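Local coordinates for protein fructokinase (Xylella fastidiosa, PDB 3LKI) that probably phosphorylates fructose with ATP as the phosphate donor, as a sugar kinase of the PfkB (ribokinase-like) family, at residues B[268-273]-B[296-301]. Numbering follows the deposited sequence.
With ATP (adenosine-5'-triphosphate), chain E.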
HETATM    1  N   MSE B 268     -20.070 -15.578  19.555  1.00 16.33           N
HETATM    2  CA  MSE B 268     -19.727 -16.365  20.736  1.00 16.78           C
HETATM    3  C   MSE B 268     -19.304 -15.481  21.910  1.00 15.90           C
HETATM    4  O   MSE B 268     -19.849 -15.607  23.008  1.00 14.07           O
HETATM    5  CB  MSE B 268     -18.609 -17.362  20.413  1.00 17.88           C
HETATM    6  CG  MSE B 268     -18.122 -18.153  21.617  1.00 24.42           C
HETATM    7 SE   MSE B 268     -16.663 -19.388  21.178  1.00 35.71          SE
HETATM    8  CE  MSE B 268     -15.271 -18.105  20.826  1.00 23.57           C
ATOM      9  N   LEU B 269     -18.337 -14.592  21.678  1.00 15.16           N
ATOM     10  CA  LEU B 269     -17.850 -13.709  22.738  1.00 16.27           C
ATOM     11  C   LEU B 269     -18.974 -12.817  23.257  1.00 16.36           C
ATOM     12  O   LEU B 269     -19.087 -12.588  24.458  1.00 15.18           O
ATOM     13  CB  LEU B 269     -16.676 -12.854  22.236  1.00 16.71           C
ATOM     14  CG  LEU B 269     -15.428 -13.657  21.834  1.00 17.31           C
ATOM     15  CD1 LEU B 269     -14.277 -12.713  21.476  1.00 15.28           C
ATOM     16  CD2 LEU B 269     -15.025 -14.578  22.985  1.00 15.67           C
ATOM     17  N   TYR B 270     -19.799 -12.323  22.339  1.00 15.79           N
ATOM     18  CA  TYR B 270     -20.931 -11.479  22.694  1.00 16.03           C
ATOM     19  C   TYR B 270     -21.807 -12.210  23.712  1.00 15.88           C
ATOM     20  O   TYR B 270     -22.206 -11.634  24.732  1.00 15.24           O
ATOM     21  CB  TYR B 270     -21.776 -11.165  21.458  1.00 15.74           C
ATOM     22  CG  TYR B 270     -23.162 -10.656  21.795  1.00 16.05           C
ATOM     23  CD1 TYR B 270     -23.366  -9.328  22.186  1.00 16.80           C
ATOM     24  CD2 TYR B 270     -24.264 -11.520  21.775  1.00 14.58           C
ATOM     25  CE1 TYR B 270     -24.642  -8.868  22.556  1.00 15.99           C
ATOM     26  CE2 TYR B 270     -25.539 -11.076  22.142  1.00 16.17           C
ATOM     27  CZ  TYR B 270     -25.719  -9.748  22.535  1.00 17.20           C
ATOM     28  OH  TYR B 270     -26.962  -9.305  22.924  1.00 18.20           O
ATOM     29  N   THR B 271     -22.098 -13.476  23.421  1.00 14.31           N
ATOM     30  CA  THR B 271     -22.940 -14.281  24.298  1.00 17.04           C
ATOM     31  C   THR B 271     -22.283 -14.551  25.650  1.00 16.60           C
ATOM     32  O   THR B 271     -22.962 -14.552  26.677  1.00 16.46           O
ATOM     33  CB  THR B 271     -23.318 -15.613  23.635  1.00 18.73           C
ATOM     34  OG1 THR B 271     -23.984 -15.349  22.394  1.00 20.76           O
ATOM     35  CG2 THR B 271     -24.254 -16.395  24.524  1.00 24.33           C
ATOM     36  N   PHE B 272     -20.973 -14.781  25.644  1.00 15.21           N
ATOM     37  CA  PHE B 272     -20.219 -15.005  26.878  1.00 15.95           C
ATOM     38  C   PHE B 272     -20.393 -13.794  27.803  1.00 16.47           C
ATOM     39  O   PHE B 272     -20.710 -13.940  28.986  1.00 17.49           O
ATOM     40  CB  PHE B 272     -18.713 -15.165  26.595  1.00 16.62           C
ATOM     41  CG  PHE B 272     -18.303 -16.505  26.030  1.00 17.44           C
ATOM     42  CD1 PHE B 272     -19.205 -17.557  25.916  1.00 18.72           C
ATOM     43  CD2 PHE B 272     -16.981 -16.717  25.644  1.00 19.21           C
ATOM     44  CE1 PHE B 272     -18.791 -18.797  25.428  1.00 21.28           C
ATOM     45  CE2 PHE B 272     -16.561 -17.948  25.159  1.00 20.55           C
ATOM     46  CZ  PHE B 272     -17.462 -18.992  25.048  1.00 19.29           C
ATOM     47  N   ALA B 273     -20.180 -12.600  27.252  1.00 15.64           N
ATOM     48  CA  ALA B 273     -20.283 -11.360  28.018  1.00 17.34           C
ATOM     49  C   ALA B 273     -21.683 -11.086  28.547  1.00 18.43           C
ATOM     50  O   ALA B 273     -21.837 -10.508  29.617  1.00 21.19           O
ATOM     51  CB  ALA B 273     -19.804 -10.173  27.176  1.00 16.79           C
ATOM     52  N   LEU B 296     -23.090 -21.959  21.050  1.00 19.66           N
ATOM     53  CA  LEU B 296     -22.456 -22.142  19.753  1.00 19.93           C
ATOM     54  C   LEU B 296     -23.496 -22.052  18.633  1.00 19.81           C
ATOM     55  O   LEU B 296     -23.162 -21.673  17.511  1.00 18.39           O
ATOM     56  CB  LEU B 296     -21.712 -23.476  19.697  1.00 20.37           C
ATOM     57  CG  LEU B 296     -20.577 -23.631  20.720  1.00 22.92           C
ATOM     58  CD1 LEU B 296     -19.922 -24.993  20.561  1.00 23.16           C
ATOM     59  CD2 LEU B 296     -19.553 -22.514  20.534  1.00 24.27           C
ATOM     60  N   ARG B 297     -24.751 -22.386  18.936  1.00 18.48           N
ATOM     61  CA  ARG B 297     -25.804 -22.284  17.921  1.00 20.31           C
ATOM     62  C   ARG B 297     -25.951 -20.815  17.523  1.00 18.23           C
ATOM     63  O   ARG B 297     -25.992 -20.485  16.340  1.00 19.35           O
ATOM     64  CB  ARG B 297     -27.157 -22.805  18.439  1.00 20.41           C
ATOM     65  CG  ARG B 297     -28.298 -22.564  17.423  1.00 24.54           C
ATOM     66  CD  ARG B 297     -29.668 -23.104  17.866  1.00 25.21           C
ATOM     67  NE  ARG B 297     -29.676 -24.561  17.964  1.00 27.00           N
ATOM     68  CZ  ARG B 297     -29.670 -25.224  19.116  1.00 29.32           C
ATOM     69  NH1 ARG B 297     -29.663 -24.558  20.269  1.00 26.18           N
ATOM     70  NH2 ARG B 297     -29.661 -26.551  19.116  1.00 28.30           N
ATOM     71  N   PHE B 298     -26.036 -19.943  18.523  1.00 16.54           N
ATOM     72  CA  PHE B 298     -26.137 -18.506  18.296  1.00 16.11           C
ATOM     73  C   PHE B 298     -24.921 -18.030  17.482  1.00 15.89           C
ATOM     74  O   PHE B 298     -25.067 -17.298  16.507  1.00 15.39           O
ATOM     75  CB  PHE B 298     -26.175 -17.766  19.645  1.00 14.83           C
ATOM     76  CG  PHE B 298     -26.235 -16.272  19.522  1.00 14.97           C
ATOM     77  CD1 PHE B 298     -27.458 -15.612  19.485  1.00 17.62           C
ATOM     78  CD2 PHE B 298     -25.067 -15.516  19.452  1.00 14.87           C
ATOM     79  CE1 PHE B 298     -27.516 -14.215  19.381  1.00 17.68           C
ATOM     80  CE2 PHE B 298     -25.115 -14.123  19.350  1.00 12.97           C
ATOM     81  CZ  PHE B 298     -26.337 -13.471  19.314  1.00 14.90           C
ATOM     82  N   ALA B 299     -23.721 -18.443  17.890  1.00 16.00           N
ATOM     83  CA  ALA B 299     -22.513 -18.033  17.173  1.00 16.62           C
ATOM     84  C   ALA B 299     -22.568 -18.488  15.722  1.00 15.70           C
ATOM     85  O   ALA B 299     -22.209 -17.734  14.819  1.00 15.63           O
ATOM     86  CB  ALA B 299     -21.260 -18.580  17.854  1.00 15.84           C
ATOM     87  N   ALA B 300     -23.030 -19.717  15.501  1.00 16.13           N
ATOM     88  CA  ALA B 300     -23.141 -20.264  14.152  1.00 15.88           C
ATOM     89  C   ALA B 300     -24.129 -19.422  13.346  1.00 17.74           C
ATOM     90  O   ALA B 300     -23.930 -19.203  12.147  1.00 18.08           O
ATOM     91  CB  ALA B 300     -23.608 -21.720  14.203  1.00 16.59           C
ATOM     92  N   ALA B 301     -25.185 -18.945  14.009  1.00 16.13           N
ATOM     93  CA  ALA B 301     -26.191 -18.121  13.348  1.00 16.20           C
ATOM     94  C   ALA B 301     -25.576 -16.809  12.873  1.00 17.46           C
ATOM     95  O   ALA B 301     -25.848 -16.359  11.761  1.00 17.16           O
ATOM     96  CB  ALA B 301     -27.348 -17.841  14.289  1.00 16.35           C
TER
HETATM   97  PG  ATP E 900     -12.132 -17.124   8.096  1.00 71.16           P
HETATM   98  O1G ATP E 900     -10.747 -17.629   8.394  1.00 70.21           O
HETATM   99  O2G ATP E 900     -12.491 -15.867   8.877  1.00 70.51           O
HETATM  100  O3G ATP E 900     -12.281 -16.885   6.585  1.00 71.32           O
HETATM  101  PB  ATP E 900     -12.887 -19.888   8.799  1.00 65.65           P
HETATM  102  O1B ATP E 900     -12.477 -20.642   7.545  1.00 66.13           O
HETATM  103  O2B ATP E 900     -12.064 -19.923  10.038  1.00 65.06           O
HETATM  104  O3B ATP E 900     -13.123 -18.299   8.541  1.00 68.18           O
HETATM  105  PA  ATP E 900     -15.417 -21.334   8.487  1.00 56.99           P
HETATM  106  O1A ATP E 900     -15.582 -21.024   7.020  1.00 56.86           O
HETATM  107  O2A ATP E 900     -15.019 -22.708   8.927  1.00 57.37           O
HETATM  108  O3A ATP E 900     -14.375 -20.301   9.195  1.00 62.37           O
HETATM  109  O5' ATP E 900     -16.593 -20.592   9.736  1.00 54.19           O
HETATM  110  C5' ATP E 900     -17.280 -19.621  10.473  1.00 49.20           C
HETATM  111  C4' ATP E 900     -18.589 -20.186  10.981  1.00 46.42           C
HETATM  112  O4' ATP E 900     -19.446 -19.512  10.045  1.00 45.01           O
HETATM  113  C3' ATP E 900     -18.934 -21.667  10.669  1.00 44.84           C
HETATM  114  O3' ATP E 900     -18.575 -22.563  11.701  1.00 43.72           O
HETATM  115  C2' ATP E 900     -20.382 -21.590  10.411  1.00 44.63           C
HETATM  116  O2' ATP E 900     -21.129 -21.596  11.651  1.00 42.64           O
HETATM  117  C1' ATP E 900     -20.542 -20.322   9.622  1.00 44.69           C
HETATM  118  N9  ATP E 900     -20.432 -20.660   8.125  1.00 44.91           N
HETATM  119  C8  ATP E 900     -19.357 -20.501   7.260  1.00 44.44           C
HETATM  120  N7  ATP E 900     -19.649 -20.918   5.995  1.00 45.50           N
HETATM  121  C5  ATP E 900     -20.908 -21.347   6.014  1.00 45.10           C
HETATM  122  C6  ATP E 900     -21.886 -21.920   5.035  1.00 45.42           C
HETATM  123  N6  ATP E 900     -21.510 -22.104   3.753  1.00 43.81           N
HETATM  124  N1  ATP E 900     -23.183 -22.260   5.477  1.00 45.94           N
HETATM  125  C2  ATP E 900     -23.615 -22.085   6.796  1.00 44.95           C
HETATM  126  N3  ATP E 900     -22.768 -21.560   7.745  1.00 44.69           N
HETATM  127  C4  ATP E 900     -21.440 -21.178   7.416  1.00 44.94           C
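Phe-298 of helix 289-307 meets both Tyr-270 and Thr-271 of helix 260-275, and it illustrates how one aromatic ring can fill the interface between two helices. With CG anti to the backbone N (chi1 178°), the ring is set beside its own carbonyl carbon, where CE2 and CZ meet CD2 and CE2 of Tyr-270; the closest pair, Phe-298 CE2 and Tyr-270 CD2, is 3.7 Å apart. The two ring planes are nearly parallel, at 22°, yet offset, and little of one ring lies over the other. Thr-271 meets the same ring obliquely, its OG1 3.1 Å from Phe-298 CD2, while that hydroxyl is hydrogen-bonded to Gly-267 O, one turn back in its own helix. Where the backbones come closest, the small Ala-299 places its CB 3.6 Å from Met-268 N and 3.9 Å from Met-268 CB. The selenomethionine chain continues past Ala-299, bending at chi3, and its SE lies 4.3 Å from Leu-296 CD2; both side chains also rest on Leu-228 of strand 226-230. The segment axes approach to 8.9 Å, their N-to-C directions at 139°, closer to antiparallel than parallel. Helix 289-307 borders the nucleotide through Ala-300, whose CA is 3.5 Å from ATP O2', with helix 260-275 packed against it beside the ATP site of a ribokinase-like fold.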